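Local coordinates for protein sugar phosphate isomerase/epimerase (Parabacteroides distasonis, PDB 3L23) that binds a magnesium ion in a TIM barrel of the xylose isomerase type and probably acts as an isomerase, perhaps on sugar phosphates, at residues Phe162-His167 / Val211-Asp216; Met215-Thr220 / Lys239-Lys244. One frame throughout, in Å; residues are numbered along the deposited sequence.

Both contacts are buried and belong to the same curled parallel sheet. Strand 211-216 is common to both. Contact 1 sets strand 162-165 against one of its edges, and contact 2 sets strand 238-243 against the other. M215 and D216 take part in both, and D216 brings the magnesium ion into each. The chemistry differs with position along the strands. Contact 1 covers most of the strand pairing, with aromatic side chains on both faces of the sheet and a glycine under one of the rings. Contact 2 starts where that pairing ends. It covers the turn from strand into helix 217-222, where a capped helix start follows the metal ligand D216 and a lysine lies over a tyrosine ring.

Contact 1 (Phe162-His167 / Val211-Asp216); sequences FGYHNH and VYFEMD. With MG (magnesium ion), chain B.
Parallel strand pairing joins 162-165 to 211-216, neighbours in the TIM barrel sheet, and ends at a magnesium site. The contact is wholly buried. Three backbone bonds hold the strands: Y212 N to F162 O, Y164 N to Y212 O, and E214 N to Y164 O.

N166 extends the ladder with its side chain. Its OD1 accepts from D216 N at 3.0 Å, and the bond is close to straight (166°). The donor is tilted from the amide's carbonyl plane. CG lies between the backbone N and the carbonyl carbon (chi1 63°), which turns the amide back toward the neighbouring strand. ND2 gives a hydrogen to H167 O, so both ends of the amide are held.

Y212 folds its ring over G163. The glycine CA sits 3.5 Å from the ring centroid, over the face, as a CH-pi contact. With no side chain on G163, the ring can lie directly on its CA. On the other side of the sheet, CB of Y164 packs at 3.9 Å from CD2 of F213.

H165 NE2 binds magnesium at 2.2 Å and D216 OD2 binds it at 2.0 Å. The ring and carboxylate planes stand 78° apart. H242, E275 and two waters complete the site. With NE2 on the metal and ND1 bonded to P128 O, the H165 ring is held at both nitrogens. E214 OE1 lies 3.5 Å from H165 CB and is bonded to H79. OD2 of D216 probably offsets part of the metal's charge, while OD1 takes W219 N, so both carboxylate oxygens are used.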
ATOM      1  N   PHE A 162      -2.138  10.842   5.675  1.00 30.53           N
ATOM      2  CA  PHE A 162      -2.883   9.655   5.259  1.00 30.17           C
ATOM      3  C   PHE A 162      -2.478   9.236   3.850  1.00 30.84           C
ATOM      4  O   PHE A 162      -2.588  10.030   2.902  1.00 31.35           O
ATOM      5  CB  PHE A 162      -4.404   9.936   5.303  1.00 30.45           C
ATOM      6  CG  PHE A 162      -5.248   8.779   4.865  1.00 29.82           C
ATOM      7  CD1 PHE A 162      -5.636   7.791   5.780  1.00 30.71           C
ATOM      8  CD2 PHE A 162      -5.638   8.648   3.556  1.00 28.82           C
ATOM      9  CE1 PHE A 162      -6.440   6.727   5.379  1.00 31.61           C
ATOM     10  CE2 PHE A 162      -6.426   7.546   3.159  1.00 27.84           C
ATOM     11  CZ  PHE A 162      -6.806   6.607   4.072  1.00 29.60           C
ATOM     12  N   GLY A 163      -1.985   8.008   3.704  1.00 30.18           N
ATOM     13  CA  GLY A 163      -1.699   7.460   2.389  1.00 29.41           C
ATOM     14  C   GLY A 163      -2.744   6.448   1.983  1.00 29.75           C
ATOM     15  O   GLY A 163      -3.254   5.705   2.829  1.00 30.20           O
ATOM     16  N   TYR A 164      -3.007   6.362   0.677  1.00 29.68           N
ATOM     17  CA  TYR A 164      -4.005   5.438   0.133  1.00 29.69           C
ATOM     18  C   TYR A 164      -3.422   4.574  -0.984  1.00 30.57           C
ATOM     19  O   TYR A 164      -2.886   5.111  -1.967  1.00 30.75           O
ATOM     20  CB  TYR A 164      -5.241   6.198  -0.407  1.00 29.89           C
ATOM     21  CG  TYR A 164      -6.348   5.230  -0.810  1.00 28.40           C
ATOM     22  CD1 TYR A 164      -7.167   4.643   0.135  1.00 29.08           C
ATOM     23  CD2 TYR A 164      -6.474   4.815  -2.144  1.00 30.45           C
ATOM     24  CE1 TYR A 164      -8.128   3.709  -0.246  1.00 28.07           C
ATOM     25  CE2 TYR A 164      -7.425   3.901  -2.515  1.00 30.15           C
ATOM     26  CZ  TYR A 164      -8.237   3.353  -1.552  1.00 31.90           C
ATOM     27  OH  TYR A 164      -9.202   2.444  -1.892  1.00 29.21           O
ATOM     28  N   HIS A 165      -3.575   3.249  -0.835  1.00 30.89           N
ATOM     29  CA  HIS A 165      -3.139   2.243  -1.830  1.00 30.53           C
ATOM     30  C   HIS A 165      -4.355   1.638  -2.516  1.00 30.47           C
ATOM     31  O   HIS A 165      -5.323   1.181  -1.886  1.00 29.30           O
ATOM     32  CB  HIS A 165      -2.256   1.160  -1.154  1.00 30.76           C
ATOM     33  CG  HIS A 165      -2.129  -0.132  -1.918  1.00 29.20           C
ATOM     34  ND1 HIS A 165      -3.163  -1.043  -2.002  1.00 30.30           N
ATOM     35  CD2 HIS A 165      -1.082  -0.699  -2.576  1.00 30.91           C
ATOM     36  CE1 HIS A 165      -2.769  -2.101  -2.695  1.00 33.64           C
ATOM     37  NE2 HIS A 165      -1.508  -1.918  -3.054  1.00 29.39           N
ATOM     38  N   ASN A 166      -4.293   1.569  -3.849  1.00 30.67           N
ATOM     39  CA  ASN A 166      -5.383   1.093  -4.654  1.00 30.28           C
ATOM     40  C   ASN A 166      -5.199  -0.339  -5.134  1.00 31.35           C
ATOM     41  O   ASN A 166      -4.068  -0.824  -5.245  1.00 30.75           O
ATOM     42  CB  ASN A 166      -5.510   1.926  -5.922  1.00 31.18           C
ATOM     43  CG  ASN A 166      -4.259   1.820  -6.813  1.00 32.42           C
ATOM     44  OD1 ASN A 166      -3.180   2.385  -6.503  1.00 31.59           O
ATOM     45  ND2 ASN A 166      -4.400   1.105  -7.950  1.00 31.98           N
ATOM     46  N   HIS A 167      -6.332  -0.996  -5.386  1.00 30.23           N
ATOM     47  CA  HIS A 167      -6.374  -2.165  -6.272  1.00 30.67           C
ATOM     48  C   HIS A 167      -7.059  -1.710  -7.572  1.00 29.50           C
ATOM     49  O   HIS A 167      -6.746  -0.624  -8.063  1.00 30.20           O
ATOM     50  CB  HIS A 167      -7.027  -3.385  -5.632  1.00 30.67           C
ATOM     51  CG  HIS A 167      -6.304  -3.890  -4.413  1.00 31.42           C
ATOM     52  ND1 HIS A 167      -6.424  -3.291  -3.182  1.00 33.24           N
ATOM     53  CD2 HIS A 167      -5.480  -4.952  -4.232  1.00 33.47           C
ATOM     54  CE1 HIS A 167      -5.701  -3.948  -2.290  1.00 32.14           C
ATOM     55  NE2 HIS A 167      -5.116  -4.966  -2.897  1.00 31.28           N
ATOM     56  N   VAL A 211      -3.671  14.136   2.130  1.00 30.21           N
ATOM     57  CA  VAL A 211      -3.795  12.758   1.589  1.00 29.80           C
ATOM     58  C   VAL A 211      -2.896  12.605   0.385  1.00 30.93           C
ATOM     59  O   VAL A 211      -2.871  13.484  -0.475  1.00 30.35           O
ATOM     60  CB  VAL A 211      -5.244  12.498   1.162  1.00 31.36           C
ATOM     61  CG1 VAL A 211      -5.420  11.186   0.372  1.00 28.46           C
ATOM     62  CG2 VAL A 211      -6.204  12.588   2.396  1.00 29.49           C
ATOM     63  N   TYR A 212      -2.163  11.492   0.344  1.00 30.36           N
ATOM     64  CA  TYR A 212      -1.329  11.159  -0.812  1.00 30.48           C
ATOM     65  C   TYR A 212      -1.653   9.727  -1.182  1.00 30.99           C
ATOM     66  O   TYR A 212      -2.314   8.983  -0.432  1.00 30.32           O
ATOM     67  CB  TYR A 212       0.183  11.306  -0.514  1.00 30.31           C
ATOM     68  CG  TYR A 212       0.641  10.331   0.543  1.00 30.67           C
ATOM     69  CD1 TYR A 212       0.516  10.636   1.897  1.00 32.46           C
ATOM     70  CD2 TYR A 212       1.209   9.102   0.202  1.00 31.18           C
ATOM     71  CE1 TYR A 212       0.897   9.709   2.876  1.00 31.12           C
ATOM     72  CE2 TYR A 212       1.563   8.176   1.155  1.00 31.17           C
ATOM     73  CZ  TYR A 212       1.419   8.487   2.495  1.00 32.68           C
ATOM     74  OH  TYR A 212       1.764   7.537   3.441  1.00 32.10           O
ATOM     75  N   PHE A 213      -1.150   9.329  -2.335  1.00 30.33           N
ATOM     76  CA  PHE A 213      -1.434   8.041  -2.906  1.00 30.94           C
ATOM     77  C   PHE A 213      -0.183   7.179  -3.115  1.00 31.24           C
ATOM     78  O   PHE A 213       0.892   7.676  -3.523  1.00 31.94           O
ATOM     79  CB  PHE A 213      -2.212   8.228  -4.238  1.00 29.91           C
ATOM     80  CG  PHE A 213      -3.593   8.814  -4.030  1.00 29.81           C
ATOM     81  CD1 PHE A 213      -3.789  10.140  -3.878  1.00 30.39           C
ATOM     82  CD2 PHE A 213      -4.690   7.979  -3.880  1.00 28.60           C
ATOM     83  CE1 PHE A 213      -5.046  10.663  -3.594  1.00 29.13           C
ATOM     84  CE2 PHE A 213      -5.967   8.488  -3.597  1.00 30.47           C
ATOM     85  CZ  PHE A 213      -6.143   9.812  -3.457  1.00 29.64           C
ATOM     86  N   GLU A 214      -0.322   5.893  -2.783  1.00 32.08           N
ATOM     87  CA  GLU A 214       0.688   4.890  -3.106  1.00 31.74           C
ATOM     88  C   GLU A 214       0.069   4.139  -4.260  1.00 31.79           C
ATOM     89  O   GLU A 214      -0.788   3.289  -4.026  1.00 29.29           O
ATOM     90  CB  GLU A 214       0.951   3.946  -1.928  1.00 32.34           C
ATOM     91  CG  GLU A 214       1.931   2.813  -2.208  1.00 32.72           C
ATOM     92  CD  GLU A 214       2.130   1.930  -1.041  1.00 32.61           C
ATOM     93  OE1 GLU A 214       1.148   1.339  -0.568  1.00 30.82           O
ATOM     94  OE2 GLU A 214       3.270   1.816  -0.558  1.00 32.51           O
HETATM   95  N   MSE A 215       0.528   4.403  -5.487  1.00 31.46           N
HETATM   96  CA  MSE A 215      -0.108   3.796  -6.657  1.00 31.12           C
HETATM   97  C   MSE A 215       0.471   2.397  -6.874  1.00 31.59           C
HETATM   98  O   MSE A 215       1.693   2.222  -6.987  1.00 31.99           O
HETATM   99  CB  MSE A 215       0.094   4.636  -7.914  1.00 31.13           C
HETATM  100  CG  MSE A 215      -0.327   3.910  -9.192  1.00 31.19           C
HETATM  101 SE   MSE A 215      -0.668   5.100 -10.648  0.75 30.09          SE
HETATM  102  CE  MSE A 215      -2.462   5.525 -10.236  1.00 30.99           C
ATOM    103  N   ASP A 216      -0.399   1.401  -6.919  1.00 31.22           N
ATOM    104  CA  ASP A 216       0.022   0.038  -7.260  1.00 31.01           C
ATOM    105  C   ASP A 216      -0.070  -0.064  -8.765  1.00 30.54           C
ATOM    106  O   ASP A 216      -1.167  -0.063  -9.344  1.00 31.31           O
ATOM    107  CB  ASP A 216      -0.828  -0.991  -6.553  1.00 30.51           C
ATOM    108  CG  ASP A 216      -0.363  -2.411  -6.782  1.00 31.40           C
ATOM    109  OD1 ASP A 216      -0.231  -2.791  -7.948  1.00 30.65           O
ATOM    110  OD2 ASP A 216      -0.221  -3.152  -5.788  1.00 32.15           O
TER
HETATM  111 MG    MG B   1      -0.153  -3.521  -3.837  1.00 16.51          MG
HETATM  112  O   HOH W   1      -1.875  -4.742  -4.113  1.00 20.44           O
HETATM  113  O   HOH W   2      -0.541  -4.290  -1.633  1.00 21.55           O

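Contact 2 (Met215-Thr220 / Lys239-Lys244); sequences MDVYWT and KVLHIK. With MG (magnesium ion), chain B.
D216 and H242 meet at the magnesium ion, where strands 211-216 and 238-243 run parallel. H242 ND1 binds the metal at 2.3 Å, and D216 OD2 lies near the plane of the imidazole, at its edge. The carboxylate and ring planes are 64° apart. E47 takes the hydrogen bond at H242 NE2, a second-shell hold on the ring.

Backbone bonds run from M215 N to V240 O and from H242 N to M215 O. V217 N, in the first turn of the helix, reaches back to H242 O at 3.1 Å in an almost straight bond (176°). D216 is the N-cap: its OD1 accepts from W219 N at 3.0 Å, from above the carboxylate plane.

Apolar contacts are few. CB of M215, a selenomethionine here, meets L241 CD2 at 3.9 Å, and V217 touches L241 and I243 with its two methyls.

K244 makes the cation-pi contact. NZ sits over one face of the Y218 ring, 3.6 Å from its centroid. The chain is extended to CE and bends at its last torsion (chi4 -56°), bringing NZ over that face. E277 forms a salt bridge with NZ. Replacing K244 by alanine would probably cost the Y218 ring its ammonium partner and leave E277 without its charged mate.

Metal ligands at the C-terminal ends of adjacent parallel strands are characteristic of the active-site end of xylose isomerase-like TIM barrels.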
HETATM    1  N   MSE A 215       0.528   4.403  -5.487  1.00 31.46           N
HETATM    2  CA  MSE A 215      -0.108   3.796  -6.657  1.00 31.12           C
HETATM    3  C   MSE A 215       0.471   2.397  -6.874  1.00 31.59           C
HETATM    4  O   MSE A 215       1.693   2.222  -6.987  1.00 31.99           O
HETATM    5  CB  MSE A 215       0.094   4.636  -7.914  1.00 31.13           C
HETATM    6  CG  MSE A 215      -0.327   3.910  -9.192  1.00 31.19           C
HETATM    7 SE   MSE A 215      -0.668   5.100 -10.648  0.75 30.09          SE
HETATM    8  CE  MSE A 215      -2.462   5.525 -10.236  1.00 30.99           C
ATOM      9  N   ASP A 216      -0.399   1.401  -6.919  1.00 31.22           N
ATOM     10  CA  ASP A 216       0.022   0.038  -7.260  1.00 31.01           C
ATOM     11  C   ASP A 216      -0.070  -0.064  -8.765  1.00 30.54           C
ATOM     12  O   ASP A 216      -1.167  -0.063  -9.344  1.00 31.31           O
ATOM     13  CB  ASP A 216      -0.828  -0.991  -6.553  1.00 30.51           C
ATOM     14  CG  ASP A 216      -0.363  -2.411  -6.782  1.00 31.40           C
ATOM     15  OD1 ASP A 216      -0.231  -2.791  -7.948  1.00 30.65           O
ATOM     16  OD2 ASP A 216      -0.221  -3.152  -5.788  1.00 32.15           O
ATOM     17  N   VAL A 217       1.095  -0.179  -9.394  1.00 31.11           N
ATOM     18  CA  VAL A 217       1.111  -0.092 -10.859  1.00 30.21           C
ATOM     19  C   VAL A 217       0.381  -1.262 -11.516  1.00 29.68           C
ATOM     20  O   VAL A 217      -0.197  -1.085 -12.596  1.00 29.35           O
ATOM     21  CB  VAL A 217       2.554   0.094 -11.427  1.00 29.66           C
ATOM     22  CG1 VAL A 217       3.144   1.380 -10.900  1.00 32.08           C
ATOM     23  CG2 VAL A 217       3.482  -1.099 -11.114  1.00 28.73           C
ATOM     24  N   TYR A 218       0.483  -2.476 -10.943  1.00 29.19           N
ATOM     25  CA  TYR A 218      -0.166  -3.646 -11.511  1.00 29.31           C
ATOM     26  C   TYR A 218      -1.695  -3.507 -11.423  1.00 30.06           C
ATOM     27  O   TYR A 218      -2.430  -3.753 -12.408  1.00 29.64           O
ATOM     28  CB  TYR A 218       0.243  -4.917 -10.771  1.00 29.48           C
ATOM     29  CG  TYR A 218      -0.547  -6.158 -11.130  1.00 29.19           C
ATOM     30  CD1 TYR A 218      -0.304  -6.895 -12.298  1.00 28.50           C
ATOM     31  CD2 TYR A 218      -1.593  -6.638 -10.300  1.00 28.27           C
ATOM     32  CE1 TYR A 218      -1.002  -8.046 -12.576  1.00 29.96           C
ATOM     33  CE2 TYR A 218      -2.264  -7.743 -10.582  1.00 29.44           C
ATOM     34  CZ  TYR A 218      -2.000  -8.473 -11.732  1.00 30.82           C
ATOM     35  OH  TYR A 218      -2.675  -9.603 -12.050  1.00 31.16           O
ATOM     36  N   TRP A 219      -2.185  -3.169 -10.229  1.00 30.05           N
ATOM     37  CA  TRP A 219      -3.621  -3.101 -10.083  1.00 29.76           C
ATOM     38  C   TRP A 219      -4.215  -1.954 -10.879  1.00 29.91           C
ATOM     39  O   TRP A 219      -5.378  -1.998 -11.257  1.00 29.29           O
ATOM     40  CB  TRP A 219      -4.046  -3.061  -8.607  1.00 30.67           C
ATOM     41  CG  TRP A 219      -3.891  -4.414  -7.985  1.00 30.12           C
ATOM     42  CD1 TRP A 219      -2.928  -4.805  -7.124  1.00 32.77           C
ATOM     43  CD2 TRP A 219      -4.709  -5.568  -8.229  1.00 30.56           C
ATOM     44  NE1 TRP A 219      -3.071  -6.119  -6.824  1.00 30.60           N
ATOM     45  CE2 TRP A 219      -4.180  -6.614  -7.464  1.00 30.66           C
ATOM     46  CE3 TRP A 219      -5.838  -5.805  -9.008  1.00 33.13           C
ATOM     47  CZ2 TRP A 219      -4.722  -7.890  -7.464  1.00 30.98           C
ATOM     48  CZ3 TRP A 219      -6.416  -7.064  -8.995  1.00 32.89           C
ATOM     49  CH2 TRP A 219      -5.833  -8.115  -8.245  1.00 33.13           C
ATOM     50  N   THR A 220      -3.440  -0.924 -11.155  1.00 27.37           N
ATOM     51  CA  THR A 220      -3.860   0.181 -12.062  1.00 27.83           C
ATOM     52  C   THR A 220      -4.103  -0.343 -13.470  1.00 27.32           C
ATOM     53  O   THR A 220      -5.182  -0.131 -14.079  1.00 27.12           O
ATOM     54  CB  THR A 220      -2.852   1.380 -12.042  1.00 27.51           C
ATOM     55  OG1 THR A 220      -2.701   1.807 -10.684  1.00 29.20           O
ATOM     56  CG2 THR A 220      -3.367   2.562 -12.896  1.00 29.66           C
ATOM     57  N   LYS A 239       2.974   9.610  -4.454  1.00 34.25           N
ATOM     58  CA  LYS A 239       4.250   9.788  -3.778  1.00 35.61           C
ATOM     59  C   LYS A 239       5.034   8.517  -3.509  1.00 34.34           C
ATOM     60  O   LYS A 239       6.208   8.596  -3.166  1.00 34.81           O
ATOM     61  CB  LYS A 239       4.007  10.467  -2.448  1.00 37.13           C
ATOM     62  CG  LYS A 239       3.335  11.822  -2.587  1.00 41.33           C
ATOM     63  CD  LYS A 239       4.305  12.944  -2.658  1.00 47.59           C
ATOM     64  CE  LYS A 239       3.582  14.329  -2.712  1.00 49.19           C
ATOM     65  NZ  LYS A 239       2.511  14.508  -1.642  1.00 51.18           N
ATOM     66  N   VAL A 240       4.384   7.361  -3.630  1.00 32.71           N
ATOM     67  CA  VAL A 240       5.011   6.059  -3.384  1.00 32.57           C
ATOM     68  C   VAL A 240       4.455   5.097  -4.413  1.00 32.61           C
ATOM     69  O   VAL A 240       3.342   5.279  -4.838  1.00 32.13           O
ATOM     70  CB  VAL A 240       4.680   5.539  -1.951  1.00 33.49           C
ATOM     71  CG1 VAL A 240       5.437   4.246  -1.641  1.00 33.45           C
ATOM     72  CG2 VAL A 240       4.986   6.628  -0.872  1.00 33.23           C
ATOM     73  N   LEU A 241       5.222   4.084  -4.849  1.00 31.49           N
ATOM     74  CA  LEU A 241       4.665   3.059  -5.724  1.00 32.06           C
ATOM     75  C   LEU A 241       4.736   1.640  -5.155  1.00 31.31           C
ATOM     76  O   LEU A 241       5.607   1.316  -4.373  1.00 31.60           O
ATOM     77  CB  LEU A 241       5.400   2.989  -7.087  1.00 31.99           C
ATOM     78  CG  LEU A 241       5.458   4.237  -7.977  1.00 31.51           C
ATOM     79  CD1 LEU A 241       6.186   3.938  -9.266  1.00 30.81           C
ATOM     80  CD2 LEU A 241       4.020   4.702  -8.244  1.00 31.26           C
ATOM     81  N   HIS A 242       3.778   0.805  -5.545  1.00 30.90           N
ATOM     82  CA  HIS A 242       3.977  -0.632  -5.520  1.00 30.06           C
ATOM     83  C   HIS A 242       4.375  -1.076  -6.909  1.00 30.48           C
ATOM     84  O   HIS A 242       3.702  -0.740  -7.895  1.00 30.44           O
ATOM     85  CB  HIS A 242       2.720  -1.386  -5.099  1.00 30.04           C
ATOM     86  CG  HIS A 242       2.585  -1.538  -3.620  1.00 29.14           C
ATOM     87  ND1 HIS A 242       1.652  -2.392  -3.054  1.00 30.57           N
ATOM     88  CD2 HIS A 242       3.233  -0.936  -2.599  1.00 32.13           C
ATOM     89  CE1 HIS A 242       1.786  -2.329  -1.736  1.00 32.46           C
ATOM     90  NE2 HIS A 242       2.731  -1.457  -1.438  1.00 31.93           N
ATOM     91  N   ILE A 243       5.504  -1.788  -6.976  1.00 30.68           N
ATOM     92  CA  ILE A 243       6.025  -2.378  -8.206  1.00 31.07           C
ATOM     93  C   ILE A 243       5.675  -3.862  -8.146  1.00 30.37           C
ATOM     94  O   ILE A 243       6.110  -4.605  -7.251  1.00 30.62           O
ATOM     95  CB  ILE A 243       7.562  -2.157  -8.335  1.00 30.97           C
ATOM     96  CG1 ILE A 243       7.956  -0.665  -8.356  1.00 32.11           C
ATOM     97  CG2 ILE A 243       8.180  -2.857  -9.566  1.00 30.23           C
ATOM     98  CD1 ILE A 243       7.353   0.187  -9.462  1.00 29.93           C
ATOM     99  N   LYS A 244       4.825  -4.276  -9.088  1.00 30.38           N
ATOM    100  CA  LYS A 244       4.170  -5.569  -9.063  1.00 29.89           C
ATOM    101  C   LYS A 244       3.872  -5.997 -10.485  1.00 29.81           C
ATOM    102  O   LYS A 244       3.624  -5.123 -11.331  1.00 29.08           O
ATOM    103  CB  LYS A 244       2.846  -5.455  -8.303  1.00 30.30           C
ATOM    104  CG  LYS A 244       2.176  -6.741  -8.054  1.00 31.20           C
ATOM    105  CD  LYS A 244       0.869  -6.641  -7.286  1.00 32.48           C
ATOM    106  CE  LYS A 244       0.286  -8.023  -7.098  1.00 33.39           C
ATOM    107  NZ  LYS A 244       0.063  -8.803  -8.384  1.00 34.58           N
TER
HETATM  108 MG    MG B   1      -0.153  -3.521  -3.837  1.00 16.51          MG
HETATM  109  O   HOH W   1      -1.875  -4.742  -4.113  1.00 20.44           O
HETATM  110  O   HOH W   2      -0.541  -4.290  -1.633  1.00 21.55           O